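Local coordinates for FAD linked oxidase-like protein (Myceliophthora thermophila, PDB 5L6G) that oxidises the C1 hydroxyl of xylooligosaccharides and related sugars to lactones, passing the electrons through a doubly cross-linked FAD to oxygen and releasing hydrogen peroxide, at residues A[150-158]-A[320-331]; A[243-254]-A[357-365]. One frame throughout, in Å; residues are numbered along the deposited sequence.

Interaction 1. Residues A[150-158]-A[320-331]; sequences FSHGTCPGV and FRHYAYSGEIDI. With FAD (flavin-adenine dinucleotide), chain D; XYP (beta-D-xylopyranose), chain H.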
loop_
_atom_site.group_PDB
_atom_site.type_symbol
_atom_site.label_atom_id
_atom_site.label_comp_id
_atom_site.label_asym_id
_atom_site.label_seq_id
_atom_site.Cartn_x
_atom_site.Cartn_y
_atom_site.Cartn_z
ATOM N N PHE A 150 -10.484 10.928 -2.428
ATOM C CA PHE A 150 -9.246 10.765 -3.160
ATOM C C PHE A 150 -9.018 9.289 -3.494
ATOM O O PHE A 150 -9.812 8.416 -3.084
ATOM C CB PHE A 150 -8.041 11.473 -2.520
ATOM C CG PHE A 150 -7.585 10.940 -1.191
ATOM C CD1 PHE A 150 -6.697 9.881 -1.109
ATOM C CD2 PHE A 150 -7.938 11.604 -0.022
ATOM C CE1 PHE A 150 -6.234 9.439 0.120
ATOM C CE2 PHE A 150 -7.472 11.174 1.214
ATOM C CZ PHE A 150 -6.615 10.092 1.281
ATOM N N SER A 151 -8.008 9.014 -4.310
ATOM C CA SER A 151 -7.759 7.648 -4.739
ATOM C C SER A 151 -6.948 6.881 -3.692
ATOM O O SER A 151 -5.845 7.266 -3.365
ATOM C CB SER A 151 -7.007 7.656 -6.067
ATOM O OG SER A 151 -7.040 6.371 -6.658
ATOM N N HIS A 152 -7.504 5.790 -3.166
ATOM C CA HIS A 152 -6.786 4.982 -2.198
ATOM C C HIS A 152 -7.188 3.516 -2.276
ATOM O O HIS A 152 -8.075 3.138 -3.033
ATOM C CB HIS A 152 -6.968 5.527 -0.779
ATOM C CG HIS A 152 -8.399 5.731 -0.374
ATOM N ND1 HIS A 152 -9.257 4.684 -0.113
ATOM C CD2 HIS A 152 -9.104 6.865 -0.137
ATOM C CE1 HIS A 152 -10.442 5.165 0.229
ATOM N NE2 HIS A 152 -10.372 6.487 0.231
ATOM N N GLY A 153 -6.526 2.700 -1.462
ATOM C CA GLY A 153 -6.717 1.288 -1.453
ATOM C C GLY A 153 -8.062 0.883 -0.895
ATOM O O GLY A 153 -8.825 1.697 -0.400
ATOM N N THR A 154 -8.339 -0.406 -1.008
ATOM C CA THR A 154 -9.509 -1.008 -0.437
ATOM C C THR A 154 -9.037 -1.368 0.960
ATOM O O THR A 154 -7.840 -1.519 1.192
ATOM C CB THR A 154 -9.868 -2.316 -1.171
ATOM O OG1 THR A 154 -8.905 -3.324 -0.838
ATOM C CG2 THR A 154 -9.863 -2.133 -2.706
ATOM N N CYS A 155 -9.935 -1.563 1.894
ATOM C CA CYS A 155 -9.486 -1.968 3.223
ATOM C C CYS A 155 -9.639 -0.760 4.134
ATOM O O CYS A 155 -8.726 0.057 4.242
ATOM C CB CYS A 155 -8.012 -2.449 3.258
ATOM S SG CYS A 155 -7.603 -4.088 2.574
ATOM N N PRO A 156 -10.782 -0.670 4.819
ATOM C CA PRO A 156 -11.111 0.477 5.676
ATOM C C PRO A 156 -10.133 0.694 6.819
ATOM O O PRO A 156 -9.976 1.826 7.278
ATOM C CB PRO A 156 -12.475 0.121 6.257
ATOM C CG PRO A 156 -12.993 -1.013 5.440
ATOM C CD PRO A 156 -11.829 -1.705 4.827
ATOM N N GLY A 157 -9.473 -0.372 7.269
ATOM C CA GLY A 157 -8.617 -0.288 8.461
ATOM C C GLY A 157 -7.198 0.172 8.204
ATOM O O GLY A 157 -6.456 0.451 9.147
ATOM N N VAL A 158 -6.812 0.246 6.933
ATOM C CA VAL A 158 -5.485 0.656 6.557
ATOM C C VAL A 158 -5.224 2.114 6.938
ATOM O O VAL A 158 -6.080 2.978 6.769
ATOM C CB VAL A 158 -5.238 0.430 5.068
ATOM C CG1 VAL A 158 -4.018 1.188 4.567
ATOM C CG2 VAL A 158 -5.087 -1.053 4.798
ATOM N N PHE A 320 -17.312 1.585 -2.226
ATOM C CA PHE A 320 -16.189 1.342 -1.350
ATOM C C PHE A 320 -16.471 0.150 -0.446
ATOM O O PHE A 320 -15.616 -0.713 -0.302
ATOM C CB PHE A 320 -15.811 2.583 -0.524
ATOM C CG PHE A 320 -14.622 2.354 0.364
ATOM C CD1 PHE A 320 -13.348 2.254 -0.179
ATOM C CD2 PHE A 320 -14.772 2.184 1.731
ATOM C CE1 PHE A 320 -12.241 2.014 0.630
ATOM C CE2 PHE A 320 -13.658 1.950 2.545
ATOM C CZ PHE A 320 -12.398 1.857 1.985
ATOM N N ARG A 321 -17.666 0.082 0.134
ATOM C CA ARG A 321 -18.013 -1.043 1.007
ATOM C C ARG A 321 -17.966 -2.370 0.263
ATOM O O ARG A 321 -17.568 -3.386 0.823
ATOM C CB ARG A 321 -19.399 -0.893 1.622
ATOM C CG ARG A 321 -19.568 0.298 2.537
ATOM C CD ARG A 321 -20.785 0.146 3.443
ATOM N NE ARG A 321 -22.044 0.236 2.713
ATOM C CZ ARG A 321 -22.625 1.372 2.308
ATOM N NH1 ARG A 321 -22.072 2.557 2.552
ATOM N NH2 ARG A 321 -23.780 1.327 1.647
ATOM N N HIS A 322 -18.385 -2.355 -0.995
ATOM C CA HIS A 322 -18.420 -3.577 -1.798
ATOM C C HIS A 322 -17.083 -4.333 -1.796
ATOM O O HIS A 322 -17.063 -5.555 -1.703
ATOM C CB HIS A 322 -18.786 -3.262 -3.245
ATOM C CG HIS A 322 -18.885 -4.485 -4.098
ATOM N ND1 HIS A 322 -20.016 -5.270 -4.140
ATOM C CD2 HIS A 322 -17.979 -5.087 -4.901
ATOM C CE1 HIS A 322 -19.805 -6.299 -4.942
ATOM N NE2 HIS A 322 -18.576 -6.209 -5.419
ATOM N N TYR A 323 -15.981 -3.608 -1.959
ATOM C CA TYR A 323 -14.645 -4.226 -1.997
ATOM C C TYR A 323 -13.878 -4.119 -0.678
ATOM O O TYR A 323 -12.684 -4.448 -0.617
ATOM C CB TYR A 323 -13.813 -3.626 -3.135
ATOM C CG TYR A 323 -14.234 -4.121 -4.500
ATOM C CD1 TYR A 323 -14.140 -5.476 -4.821
ATOM C CD2 TYR A 323 -14.716 -3.241 -5.473
ATOM C CE1 TYR A 323 -14.522 -5.943 -6.068
ATOM C CE2 TYR A 323 -15.093 -3.705 -6.724
ATOM C CZ TYR A 323 -14.997 -5.053 -7.014
ATOM O OH TYR A 323 -15.358 -5.556 -8.236
ATOM N N ALA A 324 -14.562 -3.657 0.364
ATOM C CA ALA A 324 -13.949 -3.428 1.664
ATOM C C ALA A 324 -13.748 -4.745 2.411
ATOM O O ALA A 324 -12.737 -4.915 3.094
ATOM C CB ALA A 324 -14.807 -2.493 2.488
ATOM N N TYR A 325 -14.716 -5.651 2.296
ATOM C CA TYR A 325 -14.643 -6.981 2.931
ATOM C C TYR A 325 -14.438 -6.843 4.442
ATOM O O TYR A 325 -13.560 -7.468 5.045
ATOM C CB TYR A 325 -13.534 -7.850 2.302
ATOM C CG TYR A 325 -13.673 -8.071 0.806
ATOM C CD1 TYR A 325 -14.889 -8.460 0.243
ATOM C CD2 TYR A 325 -12.581 -7.915 -0.042
ATOM C CE1 TYR A 325 -15.011 -8.668 -1.123
ATOM C CE2 TYR A 325 -12.697 -8.118 -1.409
ATOM C CZ TYR A 325 -13.907 -8.494 -1.943
ATOM O OH TYR A 325 -14.009 -8.707 -3.296
ATOM N N SER A 326 -15.277 -6.005 5.030
ATOM C CA SER A 326 -15.161 -5.613 6.420
ATOM C C SER A 326 -16.538 -5.116 6.806
ATOM O O SER A 326 -17.214 -4.468 5.999
ATOM C CB SER A 326 -14.098 -4.510 6.561
ATOM O OG SER A 326 -14.174 -3.808 7.799
ATOM N N GLY A 327 -16.972 -5.448 8.019
ATOM C CA GLY A 327 -18.237 -4.938 8.530
ATOM C C GLY A 327 -18.119 -3.443 8.741
ATOM O O GLY A 327 -18.896 -2.658 8.186
ATOM N N GLU A 328 -17.114 -3.053 9.525
ATOM C CA GLU A 328 -16.902 -1.653 9.879
ATOM C C GLU A 328 -16.188 -0.897 8.755
ATOM O O GLU A 328 -15.146 -1.337 8.254
ATOM C CB GLU A 328 -16.097 -1.540 11.180
ATOM C CG GLU A 328 -16.911 -1.182 12.416
ATOM C CD GLU A 328 -17.094 0.323 12.581
ATOM O OE1 GLU A 328 -17.889 0.919 11.815
ATOM O OE2 GLU A 328 -16.451 0.914 13.486
ATOM N N ILE A 329 -16.750 0.248 8.378
ATOM C CA ILE A 329 -16.133 1.135 7.393
ATOM C C ILE A 329 -15.471 2.338 8.060
ATOM O O ILE A 329 -14.292 2.586 7.854
ATOM C CB ILE A 329 -17.195 1.631 6.404
ATOM C CG1 ILE A 329 -17.834 0.431 5.698
ATOM C CG2 ILE A 329 -16.600 2.596 5.390
ATOM C CD1 ILE A 329 -16.898 -0.325 4.787
ATOM N N ASP A 330 -16.241 3.084 8.848
ATOM C CA ASP A 330 -15.745 4.308 9.486
ATOM C C ASP A 330 -15.025 3.945 10.784
ATOM O O ASP A 330 -15.537 4.158 11.875
ATOM C CB ASP A 330 -16.906 5.279 9.733
ATOM C CG ASP A 330 -16.438 6.640 10.235
ATOM O OD1 ASP A 330 -15.216 6.915 10.230
ATOM O OD2 ASP A 330 -17.293 7.427 10.652
ATOM N N ILE A 331 -13.833 3.387 10.648
ATOM C CA ILE A 331 -13.077 2.873 11.784
ATOM C C ILE A 331 -12.166 3.938 12.372
ATOM O O ILE A 331 -11.282 4.445 11.691
ATOM C CB ILE A 331 -12.199 1.683 11.381
ATOM C CG1 ILE A 331 -13.037 0.578 10.733
ATOM C CG2 ILE A 331 -11.452 1.146 12.603
ATOM C CD1 ILE A 331 -12.214 -0.456 9.989
HETATM P PA FAD D . 1.887 0.804 9.331
HETATM O O1A FAD D . 1.375 1.650 10.474
HETATM O O2A FAD D . 2.284 -0.599 9.663
HETATM O O5B FAD D . 2.996 1.583 8.535
HETATM C C5B FAD D . 3.652 1.065 7.374
HETATM C C4B FAD D . 4.972 1.775 7.172
HETATM O O4B FAD D . 4.734 3.174 7.000
HETATM C C3B FAD D . 5.900 1.643 8.369
HETATM O O3B FAD D . 7.240 1.670 7.924
HETATM C C2B FAD D . 5.620 2.893 9.163
HETATM O O2B FAD D . 6.669 3.251 10.055
HETATM C C1B FAD D . 5.378 3.895 8.057
HETATM N N9A FAD D . 4.521 4.985 8.529
HETATM C C8A FAD D . 3.310 4.910 9.073
HETATM N N7A FAD D . 2.852 6.143 9.398
HETATM C C5A FAD D . 3.810 6.991 9.026
HETATM C C6A FAD D . 3.986 8.439 9.111
HETATM N N6A FAD D . 2.970 9.150 9.637
HETATM N N1A FAD D . 5.149 8.954 8.661
HETATM C C2A FAD D . 6.128 8.218 8.129
HETATM N N3A FAD D . 6.029 6.860 8.020
HETATM C C4A FAD D . 4.901 6.235 8.456
HETATM N N1 FAD D . -2.250 -1.530 -0.261
HETATM C C2 FAD D . -2.632 -1.054 -1.488
HETATM O O2 FAD D . -1.795 -0.418 -2.186
HETATM N N3 FAD D . -3.900 -1.229 -1.937
HETATM C C4 FAD D . -4.851 -1.864 -1.212
HETATM O O4 FAD D . -6.036 -2.037 -1.617
HETATM C C4X FAD D . -4.512 -2.412 0.119
HETATM N N5 FAD D . -5.403 -3.069 0.917
HETATM C C5X FAD D . -5.079 -3.550 2.175
HETATM C C6 FAD D . -6.009 -4.198 2.998
HETATM C C7 FAD D . -5.617 -4.680 4.257
HETATM C C7M FAD D . -6.645 -5.391 5.102
HETATM C C8 FAD D . -4.218 -4.468 4.768
HETATM C C8M FAD D . -3.786 -4.915 6.160
HETATM C C9 FAD D . -3.317 -3.809 3.937
HETATM C C9A FAD D . -3.682 -3.356 2.656
HETATM N N10 FAD D . -2.764 -2.702 1.792
HETATM C C10 FAD D . -3.118 -2.210 0.534
HETATM C "C1'" FAD D . -1.375 -2.475 2.173
HETATM C "C2'" FAD D . -1.169 -1.144 2.824
HETATM O "O2'" FAD D . -1.151 -0.162 1.783
HETATM C "C3'" FAD D . 0.204 -1.197 3.470
HETATM O "O3'" FAD D . 0.289 -2.274 4.411
HETATM C "C4'" FAD D . 0.455 0.136 4.180
HETATM O "O4'" FAD D . 1.864 0.408 4.164
HETATM C "C5'" FAD D . -0.098 0.074 5.581
HETATM O "O5'" FAD D . -0.203 1.397 6.112
HETATM P P FAD D . -0.432 1.534 7.667
HETATM O O1P FAD D . -0.320 2.962 8.100
HETATM O O2P FAD D . -1.672 0.798 8.064
HETATM O O3P FAD D . 0.733 0.592 8.233
HETATM O O1 XYP H . -4.641 -5.315 -2.639
HETATM C C1 XYP H . -5.399 -5.561 -1.456
HETATM C C2 XYP H . -6.798 -6.033 -1.848
HETATM C C3 XYP H . -7.583 -6.502 -0.630
HETATM C C4 XYP H . -6.773 -7.531 0.154
HETATM C C5 XYP H . -5.376 -6.991 0.483
HETATM O O2 XYP H . -7.472 -4.936 -2.465
HETATM O O3 XYP H . -8.877 -6.994 -1.018
HETATM O O4 XYP H . -7.423 -7.819 1.398
HETATM O O5 XYP H . -4.704 -6.527 -0.683
HETATM O O HOH W 1 -10.457 -4.774 0.916
HETATM O O HOH W 2 -11.387 3.636 8.635
#
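Pro-156 turns its ring into segment 320-331 and is met there from several directions. Its CG lies 3.8 Å from Ala-324 CB and touches Ser-326 CB and Ile-329 CD1, while its CB meets Ile-331 CD1. A compact, rigid ring suits this place, since it brings three apolar carbons against small or branched neighbours, and its nitrogen has no N-H that would need a partner. Ser-326 spends its hydroxyl inside its own loop, giving a 2.7 Å hydrogen bond from OG to Glu-328 O.

Phe-320 enters beside the proline. A chi1 of -178° swings its ring out beside its own carbonyl carbon, toward His-152, and the two ring planes stand at 82°, the meeting being oblique. Phe-320 CE1 lies at the edge of the imidazole, 3.7 Å from His-152 CE1. The imidazole is held by a nearly straight bond (171°) from His-152 ND1 to Gly-153 O, in the carbonyl plane and on a lone pair.

Thr-154 links protein, sugar and flavin: its N donates to FAD O4, and its OG1 shares a 2.7 Å hydrogen bond with O2 of the xylose. Water 1 also bonds to Thr-154 OG1 and donates to Tyr-323 O at 2.7 Å, so the hydroxyl is tied indirectly to the facing loop. Cys-155 points away from that loop, and its SG is bonded to FAD C6 at 1.7 Å. With His-94 it forms the bicovalent flavin linkage, and the two segments line part of the xylose site, beside the flavin, in a PCMH-type FAD-linked oxidase.

Interaction 2. Residues A[243-254]-A[357-365]; sequences WTNSSNVVKGWG and LERVAEYWI. With NAG (2-acetamido-2-deoxy-beta-D-glucopyranose), chain F.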
loop_
_atom_site.group_PDB
_atom_site.type_symbol
_atom_site.label_atom_id
_atom_site.label_comp_id
_atom_site.label_asym_id
_atom_site.label_seq_id
_atom_site.Cartn_x
_atom_site.Cartn_y
_atom_site.Cartn_z
ATOM N N TRP A 243 -9.458 -20.297 -15.979
ATOM C CA TRP A 243 -8.019 -20.466 -15.875
ATOM C C TRP A 243 -7.679 -21.727 -15.073
ATOM O O TRP A 243 -7.096 -21.679 -14.000
ATOM C CB TRP A 243 -7.396 -19.201 -15.298
ATOM C CG TRP A 243 -7.334 -18.047 -16.282
ATOM C CD1 TRP A 243 -8.032 -17.908 -17.458
ATOM C CD2 TRP A 243 -6.560 -16.859 -16.139
ATOM N NE1 TRP A 243 -7.705 -16.734 -18.062
ATOM C CE2 TRP A 243 -6.812 -16.059 -17.270
ATOM C CE3 TRP A 243 -5.654 -16.406 -15.171
ATOM C CZ2 TRP A 243 -6.205 -14.818 -17.458
ATOM C CZ3 TRP A 243 -5.043 -15.168 -15.359
ATOM C CH2 TRP A 243 -5.323 -14.395 -16.502
ATOM N N THR A 244 -8.053 -22.858 -15.647
ATOM C CA THR A 244 -7.991 -24.154 -14.974
ATOM C C THR A 244 -6.926 -25.055 -15.577
ATOM O O THR A 244 -6.738 -26.165 -15.114
ATOM C CB THR A 244 -9.327 -24.888 -15.110
ATOM O OG1 THR A 244 -9.764 -24.798 -16.474
ATOM C CG2 THR A 244 -10.369 -24.263 -14.186
ATOM N N ASN A 245 -6.262 -24.603 -16.634
ATOM C CA ASN A 245 -5.035 -25.251 -17.065
ATOM C C ASN A 245 -4.060 -24.213 -17.600
ATOM O O ASN A 245 -4.426 -23.050 -17.810
ATOM C CB ASN A 245 -5.298 -26.359 -18.076
ATOM C CG ASN A 245 -5.992 -25.870 -19.318
ATOM O OD1 ASN A 245 -5.899 -24.705 -19.679
ATOM N ND2 ASN A 245 -6.694 -26.796 -20.001
ATOM N N SER A 246 -2.814 -24.629 -17.783
ATOM C CA SER A 246 -1.755 -23.688 -18.124
ATOM C C SER A 246 -2.031 -22.988 -19.456
ATOM O O SER A 246 -1.783 -21.793 -19.573
ATOM C CB SER A 246 -0.381 -24.372 -18.145
ATOM O OG SER A 246 -0.346 -25.354 -19.147
ATOM N N SER A 247 -2.525 -23.708 -20.455
ATOM C CA SER A 247 -2.730 -23.088 -21.762
ATOM C C SER A 247 -3.800 -21.987 -21.686
ATOM O O SER A 247 -3.649 -20.939 -22.316
ATOM C CB SER A 247 -3.046 -24.116 -22.864
ATOM O OG SER A 247 -4.242 -24.805 -22.595
ATOM N N ASN A 248 -4.856 -22.205 -20.900
ATOM C CA ASN A 248 -5.891 -21.196 -20.733
ATOM C C ASN A 248 -5.366 -19.960 -20.056
ATOM O O ASN A 248 -5.768 -18.857 -20.410
ATOM C CB ASN A 248 -7.071 -21.721 -19.929
ATOM C CG ASN A 248 -7.982 -22.611 -20.755
ATOM O OD1 ASN A 248 -7.678 -22.936 -21.902
ATOM N ND2 ASN A 248 -9.124 -22.969 -20.192
ATOM N N VAL A 249 -4.470 -20.133 -19.083
ATOM C CA VAL A 249 -3.910 -18.981 -18.384
ATOM C C VAL A 249 -3.061 -18.182 -19.355
ATOM O O VAL A 249 -3.130 -16.948 -19.410
ATOM C CB VAL A 249 -3.025 -19.404 -17.178
ATOM C CG1 VAL A 249 -2.260 -18.221 -16.623
ATOM C CG2 VAL A 249 -3.877 -20.057 -16.085
ATOM N N VAL A 250 -2.223 -18.886 -20.099
ATOM C CA VAL A 250 -1.281 -18.216 -20.980
ATOM C C VAL A 250 -2.041 -17.420 -22.028
ATOM O O VAL A 250 -1.759 -16.265 -22.264
ATOM C CB VAL A 250 -0.373 -19.241 -21.676
ATOM C CG1 VAL A 250 0.375 -18.613 -22.844
ATOM C CG2 VAL A 250 0.583 -19.856 -20.663
ATOM N N LYS A 251 -2.990 -18.059 -22.674
ATOM C CA LYS A 251 -3.722 -17.418 -23.764
ATOM C C LYS A 251 -4.586 -16.274 -23.240
ATOM O O LYS A 251 -4.716 -15.218 -23.893
ATOM C CB LYS A 251 -4.587 -18.447 -24.484
ATOM C CG LYS A 251 -3.792 -19.449 -25.309
ATOM C CD LYS A 251 -4.650 -20.621 -25.768
ATOM C CE LYS A 251 -5.762 -20.163 -26.700
ATOM N NZ LYS A 251 -6.905 -21.127 -26.732
ATOM N N GLY A 252 -5.150 -16.478 -22.052
ATOM C CA GLY A 252 -6.026 -15.480 -21.431
ATOM C C GLY A 252 -5.270 -14.251 -21.002
ATOM O O GLY A 252 -5.640 -13.120 -21.301
ATOM N N TRP A 253 -4.171 -14.480 -20.299
ATOM C CA TRP A 253 -3.341 -13.407 -19.827
ATOM C C TRP A 253 -2.666 -12.724 -20.993
ATOM O O TRP A 253 -2.539 -11.505 -20.992
ATOM C CB TRP A 253 -2.304 -13.977 -18.855
ATOM C CG TRP A 253 -1.582 -13.025 -17.987
ATOM C CD1 TRP A 253 -1.287 -11.713 -18.220
ATOM C CD2 TRP A 253 -0.979 -13.355 -16.742
ATOM N NE1 TRP A 253 -0.559 -11.202 -17.174
ATOM C CE2 TRP A 253 -0.340 -12.203 -16.264
ATOM C CE3 TRP A 253 -0.913 -14.533 -15.987
ATOM C CZ2 TRP A 253 0.347 -12.180 -15.049
ATOM C CZ3 TRP A 253 -0.226 -14.522 -14.795
ATOM C CH2 TRP A 253 0.383 -13.346 -14.324
ATOM N N GLY A 254 -2.239 -13.499 -21.991
ATOM C CA GLY A 254 -1.568 -12.933 -23.159
ATOM C C GLY A 254 -2.495 -11.941 -23.844
ATOM O O GLY A 254 -2.069 -10.841 -24.236
ATOM N N LEU A 357 4.915 -16.299 -19.196
ATOM C CA LEU A 357 3.525 -16.683 -18.974
ATOM C C LEU A 357 3.427 -18.206 -18.721
ATOM O O LEU A 357 2.743 -18.652 -17.795
ATOM C CB LEU A 357 2.654 -16.288 -20.162
ATOM C CG LEU A 357 2.400 -14.792 -20.306
ATOM C CD1 LEU A 357 1.613 -14.468 -21.555
ATOM C CD2 LEU A 357 1.662 -14.282 -19.086
ATOM N N GLU A 358 4.121 -18.995 -19.526
ATOM C CA GLU A 358 4.040 -20.447 -19.393
ATOM C C GLU A 358 4.574 -20.931 -18.052
ATOM O O GLU A 358 3.954 -21.773 -17.401
ATOM C CB GLU A 358 4.791 -21.132 -20.531
ATOM C CG GLU A 358 4.123 -20.947 -21.888
ATOM C CD GLU A 358 2.988 -21.930 -22.172
ATOM O OE1 GLU A 358 2.646 -22.773 -21.293
ATOM O OE2 GLU A 358 2.413 -21.810 -23.292
ATOM N N ARG A 359 5.715 -20.396 -17.633
ATOM C CA ARG A 359 6.284 -20.815 -16.357
ATOM C C ARG A 359 5.394 -20.399 -15.173
ATOM O O ARG A 359 5.181 -21.160 -14.242
ATOM C CB ARG A 359 7.712 -20.298 -16.222
ATOM C CG ARG A 359 8.620 -20.864 -17.319
ATOM C CD ARG A 359 10.061 -20.379 -17.217
ATOM N NE ARG A 359 10.140 -18.938 -16.949
ATOM C CZ ARG A 359 10.829 -18.353 -15.960
ATOM N NH1 ARG A 359 11.574 -19.059 -15.096
ATOM N NH2 ARG A 359 10.805 -17.034 -15.847
ATOM N N VAL A 360 4.881 -19.180 -15.220
ATOM C CA VAL A 360 3.973 -18.658 -14.191
ATOM C C VAL A 360 2.684 -19.464 -14.147
ATOM O O VAL A 360 2.178 -19.793 -13.065
ATOM C CB VAL A 360 3.681 -17.155 -14.460
ATOM C CG1 VAL A 360 2.511 -16.630 -13.625
ATOM C CG2 VAL A 360 4.946 -16.335 -14.225
ATOM N N ALA A 361 2.154 -19.791 -15.327
ATOM C CA ALA A 361 0.932 -20.590 -15.428
ATOM C C ALA A 361 1.137 -22.007 -14.917
ATOM O O ALA A 361 0.288 -22.546 -14.214
ATOM C CB ALA A 361 0.443 -20.628 -16.867
ATOM N N GLU A 362 2.263 -22.615 -15.288
ATOM C CA GLU A 362 2.562 -23.971 -14.850
ATOM C C GLU A 362 2.699 -23.973 -13.338
ATOM O O GLU A 362 2.211 -24.854 -12.667
ATOM C CB GLU A 362 3.827 -24.527 -15.525
ATOM C CG GLU A 362 3.594 -24.840 -16.998
ATOM C CD GLU A 362 4.783 -25.482 -17.701
ATOM O OE1 GLU A 362 5.636 -26.107 -17.011
ATOM O OE2 GLU A 362 4.841 -25.380 -18.948
ATOM N N TYR A 363 3.331 -22.948 -12.804
ATOM C CA TYR A 363 3.459 -22.856 -11.356
ATOM C C TYR A 363 2.073 -22.752 -10.698
ATOM O O TYR A 363 1.814 -23.353 -9.662
ATOM C CB TYR A 363 4.306 -21.656 -10.980
ATOM C CG TYR A 363 4.864 -21.793 -9.592
ATOM C CD1 TYR A 363 6.076 -22.426 -9.382
ATOM C CD2 TYR A 363 4.163 -21.315 -8.487
ATOM C CE1 TYR A 363 6.600 -22.567 -8.104
ATOM C CE2 TYR A 363 4.674 -21.449 -7.203
ATOM C CZ TYR A 363 5.898 -22.082 -7.015
ATOM O OH TYR A 363 6.435 -22.198 -5.745
ATOM N N TRP A 364 1.206 -21.953 -11.318
ATOM C CA TRP A 364 -0.142 -21.708 -10.813
ATOM C C TRP A 364 -0.895 -23.016 -10.729
ATOM O O TRP A 364 -1.416 -23.384 -9.675
ATOM C CB TRP A 364 -0.864 -20.747 -11.760
ATOM C CG TRP A 364 -2.170 -20.162 -11.293
ATOM C CD1 TRP A 364 -3.178 -20.776 -10.592
ATOM C CD2 TRP A 364 -2.638 -18.856 -11.594
ATOM N NE1 TRP A 364 -4.226 -19.900 -10.402
ATOM C CE2 TRP A 364 -3.925 -18.721 -11.019
ATOM C CE3 TRP A 364 -2.086 -17.768 -12.281
ATOM C CZ2 TRP A 364 -4.661 -17.536 -11.105
ATOM C CZ3 TRP A 364 -2.817 -16.593 -12.367
ATOM C CH2 TRP A 364 -4.100 -16.492 -11.786
ATOM N N ILE A 365 -0.897 -23.745 -11.839
ATOM C CA ILE A 365 -1.727 -24.924 -11.976
ATOM C C ILE A 365 -1.146 -26.107 -11.221
ATOM O O ILE A 365 -1.864 -26.805 -10.540
ATOM C CB ILE A 365 -1.974 -25.251 -13.449
ATOM C CG1 ILE A 365 -2.691 -24.086 -14.123
ATOM C CG2 ILE A 365 -2.771 -26.547 -13.575
ATOM C CD1 ILE A 365 -4.010 -23.696 -13.480
HETATM C C1 NAG F . -7.415 -26.526 -21.228
HETATM C C2 NAG F . -7.133 -27.582 -22.307
HETATM C C3 NAG F . -7.956 -27.333 -23.556
HETATM C C4 NAG F . -9.420 -27.186 -23.189
HETATM C C5 NAG F . -9.562 -26.083 -22.135
HETATM C C6 NAG F . -10.998 -25.934 -21.676
HETATM C C7 NAG F . -4.868 -28.509 -22.327
HETATM C C8 NAG F . -3.487 -28.400 -22.900
HETATM N N2 NAG F . -5.753 -27.604 -22.751
HETATM O O3 NAG F . -7.735 -28.408 -24.442
HETATM O O4 NAG F . -10.127 -26.841 -24.353
HETATM O O5 NAG F . -8.804 -26.422 -20.992
HETATM O O6 NAG F . -11.117 -24.758 -20.915
HETATM O O7 NAG F . -5.127 -29.395 -21.510
#
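Trp-253 and Leu-357 meet face to methyl between the two helices. Leu-357 CD2 sits over one face of the indole, 3.7 Å from the centroid of the five-membered ring and 17° off its normal, a CH-pi contact. The indole reaches on across to the other helix, where its CZ3 meets Val-360 CG1 at 3.6 Å. Replacing Trp-253 by alanine would take away the face under Leu-357 CD2 and is likely to leave a gap there and beside Val-360 CG1.

The second aromatic contact is an offset edge-to-face pair: Trp-243 directs the edge of its six-membered ring toward the face of that of Trp-364, with planes at 76° and CE3 3.7 Å from Trp-364 CH2. Trp-432 of helix 426-437 meets Trp-364 edge-to-face as well.

Small aliphatic groups fill the space between the helix backbones. Ala-361 CB lies 3.6 Å from Val-249 CG1 and also touches Val-250 CG2; a single methyl suits a place where Ser-246 and Ala-361 have their CA atoms only 4.9 Å apart. Ile-365 CG1 packs on Ser-246 N at the start of helix 246-261. Glu-358, bent at chi2, lays its carboxylate carbon CD 3.5 Å from Val-250 CG2.

Polar bonds gather at the helix start. Asn-245 is the N-cap: its OD1 accepts from Asn-248 N at 3.0 Å, while its ND2 carries the N-linked NAG, whose O6 accepts from Asn-248 ND2. The axes of 246-254 and 357-365 run at 136°, an oblique crossing nearer antiparallel than parallel. This helix pair with a glycosylated N-cap is packed on the eight-stranded antiparallel sheet, where Trp-243 and Trp-364 touch Thr-280 and Trp-253 touches Ile-379.

From the N terminus the chain first reaches 150-158, in the loop between strand 148-149 and helix 160-165 of the FAD-binding region. It then enters the eight-stranded antiparallel sheet and passes through 243-254 before 320-331 returns to the flavin loop, so that interaction 1 closes a loop of 161 intervening residues. Interaction 2 closes a shorter one, of 102 residues, when 357-365 comes back to 243-254. The two loops therefore cross rather than nest. Interaction 1 joins the FAD-binding region to the end of helix 316-322 and the loop that follows it, and interaction 2 pairs helices 246-261 and 354-368. Their centres lie 31 Å apart, and they do not touch.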